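Local atomic coordinates of bottromycin amidohydrolase (Streptomyces purpureus, PDB entry 6I5S), a protein that probably hydrolyses a thiazoline-bearing intermediate as a dizinc amidohydrolase, serving as gatekeeper of bottromycin biosynthesis. Residues R239-A242 with A243-W246; C270-L273 with V274-R277; G281-F285 with T286-R290; P298-R301 with P302-A306; A307-D310 with A311-L314. All blocks are in the same frame, centred on the assembly; numbering follows the deposited sequence.

Contact 1 (R239-A242 with A243-W246)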
loop_
_atom_site.group_PDB
_atom_site.type_symbol
_atom_site.label_atom_id
_atom_site.label_comp_id
_atom_site.label_asym_id
_atom_site.label_seq_id
_atom_site.Cartn_x
_atom_site.Cartn_y
_atom_site.Cartn_z
ATOM N N ARG A 239 -7.996 19.585 5.442
ATOM C CA ARG A 239 -9.330 20.199 5.443
ATOM C C ARG A 239 -9.274 21.698 5.653
ATOM O O ARG A 239 -10.307 22.350 5.500
ATOM C CB ARG A 239 -10.222 19.609 6.530
ATOM C CG ARG A 239 -10.561 18.127 6.304
ATOM C CD ARG A 239 -11.025 17.454 7.572
ATOM N NE ARG A 239 -12.150 18.152 8.174
ATOM C CZ ARG A 239 -13.387 18.110 7.707
ATOM N NH1 ARG A 239 -13.671 17.416 6.613
ATOM N NH2 ARG A 239 -14.342 18.781 8.330
ATOM N N LEU A 240 -8.102 22.249 5.977
ATOM C CA LEU A 240 -7.960 23.682 6.251
ATOM C C LEU A 240 -7.439 24.406 5.023
ATOM O O LEU A 240 -6.873 23.783 4.119
ATOM C CB LEU A 240 -6.981 23.927 7.422
ATOM C CG LEU A 240 -7.369 23.205 8.719
ATOM C CD1 LEU A 240 -6.217 23.163 9.677
ATOM C CD2 LEU A 240 -8.598 23.877 9.348
ATOM N N PRO A 241 -7.585 25.739 4.975
ATOM C CA PRO A 241 -6.906 26.522 3.929
ATOM C C PRO A 241 -5.405 26.260 3.907
ATOM O O PRO A 241 -4.764 26.062 4.948
ATOM C CB PRO A 241 -7.210 27.975 4.315
ATOM C CG PRO A 241 -8.428 27.907 5.185
ATOM C CD PRO A 241 -8.333 26.592 5.914
ATOM N N ALA A 242 -4.837 26.286 2.696
ATOM C CA ALA A 242 -3.424 25.947 2.528
ATOM C C ALA A 242 -2.507 26.764 3.434
ATOM O O ALA A 242 -1.500 26.243 3.929
ATOM C CB ALA A 242 -3.026 26.127 1.067
ATOM N N ALA A 243 -2.843 28.031 3.685
ATOM C CA ALA A 243 -1.943 28.917 4.414
ATOM C C ALA A 243 -1.903 28.619 5.905
ATOM O O ALA A 243 -0.980 29.065 6.589
ATOM C CB ALA A 243 -2.367 30.367 4.209
ATOM N N GLU A 244 -2.880 27.882 6.425
ATOM C CA GLU A 244 -2.928 27.556 7.840
ATOM C C GLU A 244 -2.529 26.126 8.146
ATOM O O GLU A 244 -2.371 25.811 9.330
ATOM C CB GLU A 244 -4.339 27.781 8.393
ATOM C CG GLU A 244 -4.788 29.211 8.398
ATOM C CD GLU A 244 -6.223 29.364 8.904
ATOM O OE1 GLU A 244 -6.946 28.348 8.968
ATOM O OE2 GLU A 244 -6.627 30.499 9.247
ATOM N N ARG A 245 -2.373 25.257 7.125
ATOM C CA ARG A 245 -2.277 23.818 7.365
ATOM C C ARG A 245 -1.098 23.452 8.248
ATOM O O ARG A 245 -1.222 22.618 9.149
ATOM C CB ARG A 245 -2.169 23.051 6.041
ATOM C CG ARG A 245 -3.403 23.168 5.211
ATOM C CD ARG A 245 -3.302 22.416 3.909
ATOM N NE ARG A 245 -4.477 22.669 3.081
ATOM C CZ ARG A 245 -4.516 22.463 1.777
ATOM N NH1 ARG A 245 -3.437 21.988 1.157
ATOM N NH2 ARG A 245 -5.626 22.731 1.102
ATOM N N TRP A 246 0.083 23.978 7.940
ATOM C CA TRP A 246 1.282 23.494 8.607
ATOM C C TRP A 246 1.463 24.154 9.969
ATOM O O TRP A 246 1.973 23.510 10.896
ATOM C CB TRP A 246 2.496 23.678 7.671
ATOM C CG TRP A 246 2.214 22.882 6.335
ATOM C CD1 TRP A 246 1.796 23.403 5.128
ATOM C CD2 TRP A 246 2.271 21.464 6.138
ATOM N NE1 TRP A 246 1.617 22.413 4.220
ATOM C CE2 TRP A 246 1.881 21.210 4.816
ATOM C CE3 TRP A 246 2.602 20.386 6.956
ATOM C CZ2 TRP A 246 1.811 19.950 4.311
ATOM C CZ3 TRP A 246 2.543 19.145 6.455
ATOM C CH2 TRP A 246 2.136 18.918 5.142
#
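Arg-245 turns back along the chain that leads into helix 245-254 and gives its NE to the backbone carbonyl of Leu-240, five residues earlier. Of the side-chain hydrogen bonds this is the strong one: NE to O measures 2.8 Å, the N-H points almost straight at the acceptor (172°), and the oxygen lies in the guanidinium plane at its edge. NH2 of the same group adds a weak bond to that oxygen. The side chain reaches it by running extended from CG to NE.

Backbone bonds close the turn. Glu-244 N donates to Pro-241 O at 3.0 Å, coming from above the carbonyl plane and not along a lone pair, and a weak bond runs from Arg-245 N to Ala-242 O.

Van der Waals contacts surround these bonds. Over one face of the Arg-245 guanidinium, towards its rim, lies CA of Ala-242, 3.5 Å from NE, and the methyl of Ala-242 comes to 4.0 Å from CZ. Glu-244 runs alongside the ring of Pro-241, with OE1 3.8 Å from the proline CD. Were Arg-245 an alanine, the Leu-240 carbonyl would probably lose both side-chain donors and the loop would be freer to move against the helix. At the two ends, Arg-239 forms a salt bridge with Asp-187, and Trp-246 packs on Arg-321 and Arg-322 of helix 316-338. The contact is therefore a helix entry at the surface in which a charged side chain serves a main-chain oxygen, its hydrophobic stem and flat face being used as packing surface.

Contact 2 (C270-L273 with V274-R277); sequences CPTL and VAWR
The carbonyl oxygen of Thr-272 receives two backbone N-H groups at the start of helix 273-280: Trp-276 N at 3.2 Å in a nearly straight bond (169°), and Ala-275 N in a weak one. Thr-272 is the N-cap of this helix, which follows strand 268-270 close to the dizinc centre. Its side chain makes no capping bond; instead OE2 and OE1 of Glu-363, on helix 358-369, take the N-H groups of Leu-273 and Val-274. With chi1 at 67°, OG1 of Thr-272 sits between the backbone N and the carbonyl carbon; it bonds to ND1 of the zinc ligand His-229 and more weakly to Pro-271 O, so Thr-272 is a second-shell residue that probably positions the imidazole. The next helical hydrogen bond, Arg-277 N to Leu-273 O, measures 2.9 Å.

Side chains pack around this turn, CB of Ala-275 lying 4.1 Å from CB of Thr-272. The indole of Trp-276 turns back beside the cap, its NE1 bonded to the backbone O of His-229, which ties the helix to the same zinc-binding segment. Arg-277 forms salt bridges with Glu-366 and Asp-327. At the indole edge, Pro-271 O lies in the ring plane, 3.4 Å from CD1 of Trp-276.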
loop_
_atom_site.group_PDB
_atom_site.type_symbol
_atom_site.label_atom_id
_atom_site.label_comp_id
_atom_site.label_asym_id
_atom_site.label_seq_id
_atom_site.Cartn_x
_atom_site.Cartn_y
_atom_site.Cartn_z
ATOM N N CYS A 270 -1.858 2.868 9.905
ATOM C CA CYS A 270 -1.232 3.017 8.591
ATOM C C CYS A 270 -0.918 4.496 8.397
ATOM O O CYS A 270 -1.765 5.260 7.940
ATOM C CB CYS A 270 -2.163 2.479 7.487
ATOM S SG CYS A 270 -1.394 2.538 5.900
ATOM N N PRO A 271 0.304 4.947 8.727
ATOM C CA PRO A 271 0.552 6.404 8.800
ATOM C C PRO A 271 0.766 7.098 7.464
ATOM O O PRO A 271 0.685 8.334 7.412
ATOM C CB PRO A 271 1.810 6.505 9.688
ATOM C CG PRO A 271 2.501 5.168 9.556
ATOM C CD PRO A 271 1.365 4.143 9.362
ATOM N N THR A 272 1.063 6.358 6.397
ATOM C CA THR A 272 1.351 6.899 5.070
ATOM C C THR A 272 2.266 8.109 5.146
ATOM O O THR A 272 1.975 9.180 4.627
ATOM C CB THR A 272 0.087 7.231 4.266
ATOM O OG1 THR A 272 -0.625 8.309 4.849
ATOM C CG2 THR A 272 -0.854 6.055 4.200
ATOM N N LEU A 273 3.457 7.877 5.709
ATOM C CA LEU A 273 4.392 8.990 5.902
ATOM C C LEU A 273 4.867 9.535 4.560
ATOM O O LEU A 273 5.070 10.759 4.401
ATOM C CB LEU A 273 5.581 8.545 6.744
ATOM C CG LEU A 273 5.170 8.130 8.154
ATOM C CD1 LEU A 273 6.362 7.421 8.837
ATOM C CD2 LEU A 273 4.719 9.335 9.046
ATOM N N VAL A 274 5.063 8.640 3.587
ATOM C CA VAL A 274 5.496 9.064 2.242
ATOM C C VAL A 274 4.518 10.046 1.623
ATOM O O VAL A 274 4.931 10.964 0.893
ATOM C CB VAL A 274 5.710 7.841 1.333
ATOM C CG1 VAL A 274 4.430 7.002 1.182
ATOM C CG2 VAL A 274 6.278 8.262 -0.043
ATOM N N ALA A 275 3.222 9.882 1.892
ATOM C CA ALA A 275 2.217 10.819 1.367
ATOM C C ALA A 275 2.221 12.161 2.104
ATOM O O ALA A 275 2.100 13.225 1.477
ATOM C CB ALA A 275 0.816 10.149 1.443
ATOM N N TRP A 276 2.301 12.138 3.433
ATOM C CA TRP A 276 2.553 13.382 4.189
ATOM C C TRP A 276 3.754 14.146 3.629
ATOM O O TRP A 276 3.694 15.358 3.413
ATOM C CB TRP A 276 2.803 13.044 5.648
ATOM C CG TRP A 276 1.615 12.895 6.561
ATOM C CD1 TRP A 276 1.103 11.709 7.050
ATOM C CD2 TRP A 276 0.835 13.944 7.120
ATOM N NE1 TRP A 276 0.061 11.971 7.917
ATOM C CE2 TRP A 276 -0.122 13.336 7.988
ATOM C CE3 TRP A 276 0.882 15.348 7.032
ATOM C CZ2 TRP A 276 -1.043 14.083 8.734
ATOM C CZ3 TRP A 276 -0.023 16.089 7.794
ATOM C CH2 TRP A 276 -0.997 15.443 8.617
ATOM N N ARG A 277 4.864 13.440 3.433
ATOM C CA ARG A 277 6.089 14.051 2.909
ATOM C C ARG A 277 5.837 14.695 1.555
ATOM O O ARG A 277 6.233 15.821 1.299
ATOM C CB ARG A 277 7.159 12.959 2.798
ATOM C CG ARG A 277 8.564 13.390 2.293
ATOM C CD ARG A 277 9.376 14.099 3.408
ATOM N NE ARG A 277 9.577 13.182 4.521
ATOM C CZ ARG A 277 10.072 13.585 5.702
ATOM N NH1 ARG A 277 10.217 12.726 6.689
ATOM N NH2 ARG A 277 10.383 14.851 5.907
#

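Contact 3 (G281-F285 with T286-R290)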
loop_
_atom_site.group_PDB
_atom_site.type_symbol
_atom_site.label_atom_id
_atom_site.label_comp_id
_atom_site.label_asym_id
_atom_site.label_seq_id
_atom_site.Cartn_x
_atom_site.Cartn_y
_atom_site.Cartn_z
ATOM N N GLY A 281 5.503 19.625 -0.183
ATOM C CA GLY A 281 6.211 20.350 -1.216
ATOM C C GLY A 281 7.716 20.330 -1.078
ATOM O O GLY A 281 8.401 20.952 -1.895
ATOM N N GLU A 282 8.247 19.610 -0.092
ATOM C CA GLU A 282 9.689 19.424 0.043
ATOM C C GLU A 282 10.219 18.593 -1.131
ATOM O O GLU A 282 9.475 17.862 -1.815
ATOM C CB GLU A 282 10.051 18.704 1.353
ATOM C CG GLU A 282 9.543 17.233 1.417
ATOM C CD GLU A 282 10.543 16.192 0.889
ATOM O OE1 GLU A 282 10.154 15.330 0.037
ATOM O OE2 GLU A 282 11.713 16.226 1.318
ATOM N N ARG A 283 11.521 18.673 -1.330
ATOM C CA ARG A 283 12.125 18.005 -2.471
ATOM C C ARG A 283 13.154 16.953 -2.085
ATOM O O ARG A 283 13.514 16.123 -2.929
ATOM C CB ARG A 283 12.764 19.065 -3.384
ATOM C CG ARG A 283 11.772 20.166 -3.779
ATOM C CD ARG A 283 12.425 21.310 -4.593
ATOM N NE ARG A 283 12.625 20.914 -5.976
ATOM C CZ ARG A 283 12.977 21.745 -6.944
ATOM N NH1 ARG A 283 13.137 21.279 -8.177
ATOM N NH2 ARG A 283 13.165 23.031 -6.677
ATOM N N ARG A 284 13.611 16.935 -0.837
ATOM C CA ARG A 284 14.701 16.038 -0.457
ATOM C C ARG A 284 14.322 14.563 -0.654
ATOM O O ARG A 284 15.097 13.785 -1.232
ATOM C CB ARG A 284 15.110 16.305 0.998
ATOM C CG ARG A 284 16.100 15.311 1.527
ATOM C CD ARG A 284 16.783 15.740 2.848
ATOM N NE ARG A 284 18.125 15.178 2.875
ATOM C CZ ARG A 284 19.231 15.833 2.545
ATOM N NH1 ARG A 284 19.195 17.125 2.235
ATOM N NH2 ARG A 284 20.387 15.194 2.566
ATOM N N PHE A 285 13.141 14.146 -0.155
ATOM C CA PHE A 285 12.736 12.751 -0.265
ATOM C C PHE A 285 11.719 12.494 -1.362
ATOM O O PHE A 285 11.663 11.373 -1.867
ATOM C CB PHE A 285 12.169 12.261 1.074
ATOM C CG PHE A 285 13.219 12.246 2.172
ATOM C CD1 PHE A 285 14.261 11.326 2.126
ATOM C CD2 PHE A 285 13.195 13.196 3.192
ATOM C CE1 PHE A 285 15.262 11.336 3.082
ATOM C CE2 PHE A 285 14.183 13.213 4.160
ATOM C CZ PHE A 285 15.210 12.284 4.119
ATOM N N THR A 286 10.904 13.489 -1.722
ATOM C CA THR A 286 9.855 13.290 -2.729
ATOM C C THR A 286 10.428 13.404 -4.134
ATOM O O THR A 286 9.975 12.694 -5.053
ATOM C CB THR A 286 8.731 14.322 -2.497
ATOM O OG1 THR A 286 8.188 14.136 -1.193
ATOM C CG2 THR A 286 7.579 14.206 -3.524
ATOM N N ARG A 287 11.367 14.332 -4.305
ATOM C CA ARG A 287 12.115 14.545 -5.536
ATOM C C ARG A 287 11.194 14.733 -6.744
ATOM O O ARG A 287 11.314 14.035 -7.748
ATOM C CB ARG A 287 13.103 13.410 -5.772
ATOM C CG ARG A 287 13.801 12.962 -4.469
ATOM C CD ARG A 287 15.251 12.907 -4.529
ATOM N NE ARG A 287 15.762 12.281 -5.728
ATOM C CZ ARG A 287 16.471 12.881 -6.668
ATOM N NH1 ARG A 287 16.811 14.164 -6.547
ATOM N NH2 ARG A 287 16.855 12.170 -7.730
ATOM N N PRO A 288 10.279 15.693 -6.679
ATOM C CA PRO A 288 9.500 15.996 -7.873
ATOM C C PRO A 288 10.441 16.390 -9.007
ATOM O O PRO A 288 11.428 17.094 -8.807
ATOM C CB PRO A 288 8.595 17.149 -7.431
ATOM C CG PRO A 288 9.310 17.766 -6.321
ATOM C CD PRO A 288 10.014 16.661 -5.604
ATOM N N SER A 289 10.117 15.942 -10.212
ATOM C CA SER A 289 10.975 16.201 -11.353
ATOM C C SER A 289 10.148 16.060 -12.614
ATOM O O SER A 289 9.062 15.472 -12.608
ATOM C CB SER A 289 12.160 15.230 -11.383
ATOM O OG SER A 289 11.700 13.875 -11.500
ATOM N N ARG A 290 10.699 16.583 -13.705
ATOM C CA ARG A 290 10.099 16.374 -15.019
ATOM C C ARG A 290 10.035 14.895 -15.358
ATOM O O ARG A 290 9.094 14.448 -16.016
ATOM C CB ARG A 290 10.895 17.124 -16.091
ATOM C CG ARG A 290 10.434 16.893 -17.529
ATOM C CD ARG A 290 11.339 17.606 -18.559
ATOM N NE ARG A 290 11.418 19.053 -18.322
ATOM C CZ ARG A 290 12.478 19.702 -17.836
ATOM N NH1 ARG A 290 13.599 19.056 -17.532
ATOM N NH2 ARG A 290 12.418 21.020 -17.659
HETATM O O HOH W 1 13.054 18.047 -6.967
#
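Glu-282 reaches forward with its carboxylate to the backbone and side chain of Thr-286, closing a compact turn in the loop between helices 273-280 and 290-295. Hydrogen bonds to the carboxylate dominate. OE1 takes the hydroxyl of Thr-286 OG1 at 2.6 Å on its anti lone pair and Thr-286 N at 2.7 Å on its syn lone pair. The other oxygen, OE2, accepts Phe-285 N at 2.9 Å, also with a syn lone pair, and the N-H is well aimed (168°); a weaker bond joins the same N-H to OE1. Three donors from two consecutive residues thus hold the buried carboxylate and fix its rotation. CG of Glu-282 lies between backbone N and carbonyl carbon (chi1 66°), and a bend at chi2 (91°) turns the acid towards Phe-285 and Thr-286.

The backbone supplies a weak bond from Arg-287 N to Arg-283 O, and Gly-281, with its positive phi, lets the chain leave helix 273-280.

Van der Waals contacts complete the turn. CD of Pro-288 rests 4.0 Å from CA of Arg-283, and the bent chain of Arg-287 brings its CD to 3.4 Å from Arg-284 O. Outside the loop, Arg-277 lies against Glu-282, Phe-285 and Thr-286, Phe-353 touches Thr-286 and Pro-288, and Arg-369 makes a cation-pi contact with Phe-285. Further along, Ser-289 is the N-cap of helix 290-295, its OG bonded to Val-292 N.

Water spans the exposed side: a single molecule accepts from Arg-283 NE at 3.1 Å and donates to Pro-288 O at 2.6 Å.

Contact 4 (P298-R301 with P302-A306)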
loop_
_atom_site.group_PDB
_atom_site.type_symbol
_atom_site.label_atom_id
_atom_site.label_comp_id
_atom_site.label_asym_id
_atom_site.label_seq_id
_atom_site.Cartn_x
_atom_site.Cartn_y
_atom_site.Cartn_z
ATOM N N PRO A 298 -1.702 9.808 -17.845
ATOM C CA PRO A 298 -2.238 11.053 -18.409
ATOM C C PRO A 298 -3.295 11.707 -17.532
ATOM O O PRO A 298 -3.311 12.941 -17.403
ATOM C CB PRO A 298 -2.793 10.604 -19.762
ATOM C CG PRO A 298 -2.068 9.332 -20.055
ATOM C CD PRO A 298 -1.862 8.670 -18.771
ATOM N N SER A 299 -4.133 10.910 -16.859
ATOM C CA SER A 299 -5.188 11.480 -16.028
ATOM C C SER A 299 -4.627 12.184 -14.798
ATOM O O SER A 299 -5.269 13.084 -14.264
ATOM C CB SER A 299 -6.164 10.391 -15.595
ATOM O OG SER A 299 -5.490 9.380 -14.874
ATOM N N ARG A 300 -3.470 11.750 -14.300
ATOM C CA ARG A 300 -2.883 12.348 -13.123
ATOM C C ARG A 300 -2.008 13.558 -13.414
ATOM O O ARG A 300 -1.767 14.340 -12.502
ATOM C CB ARG A 300 -2.031 11.324 -12.382
ATOM C CG ARG A 300 -2.834 10.338 -11.584
ATOM C CD ARG A 300 -1.927 9.222 -11.152
ATOM N NE ARG A 300 -2.668 8.230 -10.423
ATOM C CZ ARG A 300 -2.411 6.935 -10.471
ATOM N NH1 ARG A 300 -1.418 6.452 -11.231
ATOM N NH2 ARG A 300 -3.177 6.132 -9.763
ATOM N N ARG A 301 -1.528 13.722 -14.645
ATOM C CA ARG A 301 -0.479 14.701 -14.900
ATOM C C ARG A 301 -0.915 16.121 -14.547
ATOM O O ARG A 301 -0.072 16.885 -14.046
ATOM C CB ARG A 301 -0.039 14.591 -16.368
ATOM C CG ARG A 301 1.438 14.762 -16.627
ATOM C CD ARG A 301 1.771 14.244 -18.048
ATOM N NE ARG A 301 2.080 12.804 -18.088
ATOM C CZ ARG A 301 1.926 12.025 -19.153
ATOM N NH1 ARG A 301 1.442 12.524 -20.285
ATOM N NH2 ARG A 301 2.244 10.733 -19.087
ATOM N N PRO A 302 -2.169 16.544 -14.762
ATOM C CA PRO A 302 -2.521 17.941 -14.389
ATOM C C PRO A 302 -2.381 18.215 -12.902
ATOM O O PRO A 302 -1.767 19.212 -12.520
ATOM C CB PRO A 302 -3.971 18.080 -14.890
ATOM C CG PRO A 302 -4.067 17.059 -16.004
ATOM C CD PRO A 302 -3.248 15.890 -15.515
ATOM N N ALA A 303 -2.890 17.327 -12.048
ATOM C CA ALA A 303 -2.772 17.521 -10.607
ATOM C C ALA A 303 -1.326 17.437 -10.173
ATOM O O ALA A 303 -0.875 18.203 -9.315
ATOM C CB ALA A 303 -3.599 16.466 -9.882
ATOM N N TRP A 304 -0.569 16.522 -10.771
ATOM C CA TRP A 304 0.834 16.409 -10.393
ATOM C C TRP A 304 1.611 17.639 -10.831
ATOM O O TRP A 304 2.514 18.112 -10.123
ATOM C CB TRP A 304 1.423 15.159 -11.012
ATOM C CG TRP A 304 0.964 13.877 -10.364
ATOM C CD1 TRP A 304 -0.282 13.591 -9.884
ATOM C CD2 TRP A 304 1.759 12.710 -10.138
ATOM N NE1 TRP A 304 -0.306 12.330 -9.342
ATOM C CE2 TRP A 304 0.937 11.764 -9.487
ATOM C CE3 TRP A 304 3.090 12.388 -10.388
ATOM C CZ2 TRP A 304 1.392 10.496 -9.131
ATOM C CZ3 TRP A 304 3.550 11.147 -10.014
ATOM C CH2 TRP A 304 2.715 10.221 -9.382
ATOM N N GLN A 305 1.280 18.176 -11.994
ATOM C CA GLN A 305 1.998 19.357 -12.453
ATOM C C GLN A 305 1.684 20.560 -11.568
ATOM O O GLN A 305 2.560 21.403 -11.294
ATOM C CB GLN A 305 1.620 19.652 -13.896
ATOM C CG GLN A 305 2.463 20.789 -14.523
ATOM C CD GLN A 305 3.620 20.260 -15.290
ATOM O OE1 GLN A 305 3.477 19.294 -16.026
ATOM N NE2 GLN A 305 4.789 20.871 -15.118
ATOM N N ALA A 306 0.444 20.649 -11.090
ATOM C CA ALA A 306 0.098 21.730 -10.164
ATOM C C ALA A 306 0.854 21.595 -8.855
ATOM O O ALA A 306 1.292 22.586 -8.273
ATOM C CB ALA A 306 -1.401 21.736 -9.914
HETATM O O HOH W 2 -5.062 15.386 -12.513
#
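With CG of both Arg-300 and Trp-304 set beside the backbone N (chi1 -77° and -73°), the two side chains run side by side and point the same way, one helical turn apart. Arg-300 then continues extended from CG to NE along the indole, and its guanidinium plane is turned 27° from the ring. CB of Arg-300 sits over the face of the five-membered ring, 4.0 Å from its centroid, in a CH-pi contact; its nearest ring atom is NE1 at 3.6 Å. CD of Arg-300 follows at 4.1 Å from CZ2.

The pair stands at the start of helix 301-313, where the first bonds of the helix form: Trp-304 N to Arg-300 O at 3.0 Å, and Gln-305 N to Arg-301 O at 2.8 Å. Pro-302 has no N-H to give, and the N-H of Ala-303 reaches Ser-299 O through a water, which lies 2.9 Å from Ala-303 N.

A leucine in place of Trp-304 would probably leave the Gly-350 carbonyl, now bonded to NE1, without its donor and uncover the stem of Arg-300. The far end of that arginine forms a salt bridge with Asp-102, while Arg-301 directs NH2 to Ala-296 O, back towards the preceding loop. Phe-353 meets the indole, and Val-292 and Leu-293 of helix 290-295 also pack on it.

Contact 5 (A307-D310 with A311-L314); sequences AARD and ALRL
Ala-311 and Leu-312 donate their N-H groups to the carbonyls of Ala-307 and Ala-308, each at 2.9 Å, in the last turns of helix 301-313. The alpha-helical pattern continues with Arg-313 N to Arg-309 O at 3.0 Å, and the same N-H makes a weaker bond to Asp-310 O as the helix ends. In all three principal bonds the donor stands about 20° off the carbonyl plane, an ordinary helical arrangement.

The closely packed side is the one with small residues. Ala-307 touches Pro-352 and Ala-308 touches Phe-353; the buried methyl of Ala-311, 3.6 Å from Ala-308 O within the helix itself, also meets Gly-281 O and Pro-288 of the neighbouring loop. Leu-314, the first residue to leave helical angles, turns its side chain to Ala-319 and Arg-322 of helix 316-338. Alanines on this side probably let the helix lie close to its neighbours.

The solvent side is built from long, charged chains. Arg-309 and Arg-313, one turn apart, run side by side, their guanidinium planes inclined at 61°. Their like charges come near, with NH1 of Arg-309 4.1 Å from NH2 of Arg-313, a proximity that exposure to water probably makes tolerable. The touching is done by the aliphatic part of Arg-309: chi1 of -173° points its CG away from the backbone N, and bends at chi2 and chi3 carry the chain on towards Arg-313. There, CD of Arg-309 lies over one face of the Arg-313 guanidinium, 3.8 Å from NH2.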
loop_
_atom_site.group_PDB
_atom_site.type_symbol
_atom_site.label_atom_id
_atom_site.label_comp_id
_atom_site.label_asym_id
_atom_site.label_seq_id
_atom_site.Cartn_x
_atom_site.Cartn_y
_atom_site.Cartn_z
ATOM N N ALA A 307 1.001 20.382 -8.368
ATOM C CA ALA A 307 1.771 20.175 -7.156
ATOM C C ALA A 307 3.239 20.521 -7.383
ATOM O O ALA A 307 3.902 21.057 -6.489
ATOM C CB ALA A 307 1.619 18.730 -6.688
ATOM N N ALA A 308 3.763 20.217 -8.573
ATOM C CA ALA A 308 5.133 20.596 -8.907
ATOM C C ALA A 308 5.323 22.102 -8.855
ATOM O O ALA A 308 6.379 22.584 -8.438
ATOM C CB ALA A 308 5.499 20.059 -10.289
ATOM N N ARG A 309 4.330 22.863 -9.318
ATOM C CA ARG A 309 4.377 24.320 -9.230
ATOM C C ARG A 309 4.422 24.779 -7.780
ATOM O O ARG A 309 5.186 25.695 -7.430
ATOM C CB ARG A 309 3.168 24.909 -9.942
ATOM C CG ARG A 309 3.201 26.427 -10.059
ATOM C CD ARG A 309 4.400 26.961 -10.872
ATOM N NE ARG A 309 4.513 26.345 -12.197
ATOM C CZ ARG A 309 3.883 26.769 -13.298
ATOM N NH1 ARG A 309 3.088 27.842 -13.266
ATOM N NH2 ARG A 309 4.045 26.106 -14.445
ATOM N N ASP A 310 3.626 24.142 -6.914
ATOM C CA ASP A 310 3.694 24.476 -5.496
ATOM C C ASP A 310 5.089 24.202 -4.966
ATOM O O ASP A 310 5.646 25.006 -4.214
ATOM C CB ASP A 310 2.680 23.677 -4.670
ATOM C CG ASP A 310 1.292 24.315 -4.607
ATOM O OD1 ASP A 310 1.167 25.538 -4.747
ATOM O OD2 ASP A 310 0.298 23.566 -4.390
ATOM N N ALA A 311 5.687 23.065 -5.341
ATOM C CA ALA A 311 7.022 22.769 -4.830
ATOM C C ALA A 311 8.044 23.779 -5.336
ATOM O O ALA A 311 8.942 24.216 -4.589
ATOM C CB ALA A 311 7.426 21.349 -5.216
ATOM N N LEU A 312 7.934 24.154 -6.606
ATOM C CA LEU A 312 8.860 25.144 -7.154
ATOM C C LEU A 312 8.772 26.472 -6.406
ATOM O O LEU A 312 9.788 27.163 -6.218
ATOM C CB LEU A 312 8.557 25.354 -8.633
ATOM C CG LEU A 312 9.284 26.476 -9.351
ATOM C CD1 LEU A 312 10.720 26.068 -9.584
ATOM C CD2 LEU A 312 8.561 26.822 -10.656
ATOM N N ARG A 313 7.573 26.883 -6.036
ATOM C CA ARG A 313 7.355 28.182 -5.420
ATOM C C ARG A 313 7.702 28.195 -3.936
ATOM O O ARG A 313 7.870 29.267 -3.374
ATOM C CB ARG A 313 5.891 28.621 -5.588
ATOM C CG ARG A 313 5.431 28.736 -7.038
ATOM C CD ARG A 313 5.910 29.998 -7.669
ATOM N NE ARG A 313 5.331 30.196 -8.996
ATOM C CZ ARG A 313 6.025 30.429 -10.106
ATOM N NH1 ARG A 313 7.347 30.502 -10.076
ATOM N NH2 ARG A 313 5.385 30.599 -11.253
ATOM N N LEU A 314 7.848 27.036 -3.309
ATOM C CA LEU A 314 7.987 26.984 -1.857
ATOM C C LEU A 314 9.354 27.489 -1.401
ATOM O O LEU A 314 10.408 27.011 -1.851
ATOM C CB LEU A 314 7.775 25.551 -1.383
ATOM C CG LEU A 314 7.672 25.301 0.122
ATOM C CD1 LEU A 314 6.555 26.140 0.747
ATOM C CD2 LEU A 314 7.450 23.820 0.387
#

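How the contacts relate
The five contacts follow one another from residue 239 to 314, without interleaving. Contact 1 opens helix 245-254, contact 2 opens helix 273-280, contact 3 forms the loop after it, and contacts 4 and 5 take the start and end of helix 301-313, their centres about 13 Å apart. Contact 2 is the buried member, the side chain of its Thr-272 about 7 Å from a zinc ion. It touches contact 1 through Trp-246 and Trp-276, and contact 3 through Arg-277. Contact 3 in turn meets contact 5, centres about 9 Å apart, where Gly-281 and Pro-288 reach Ala-311. A continuous path of packing thus connects the metal-site neighbourhood to the outer helix 301-313.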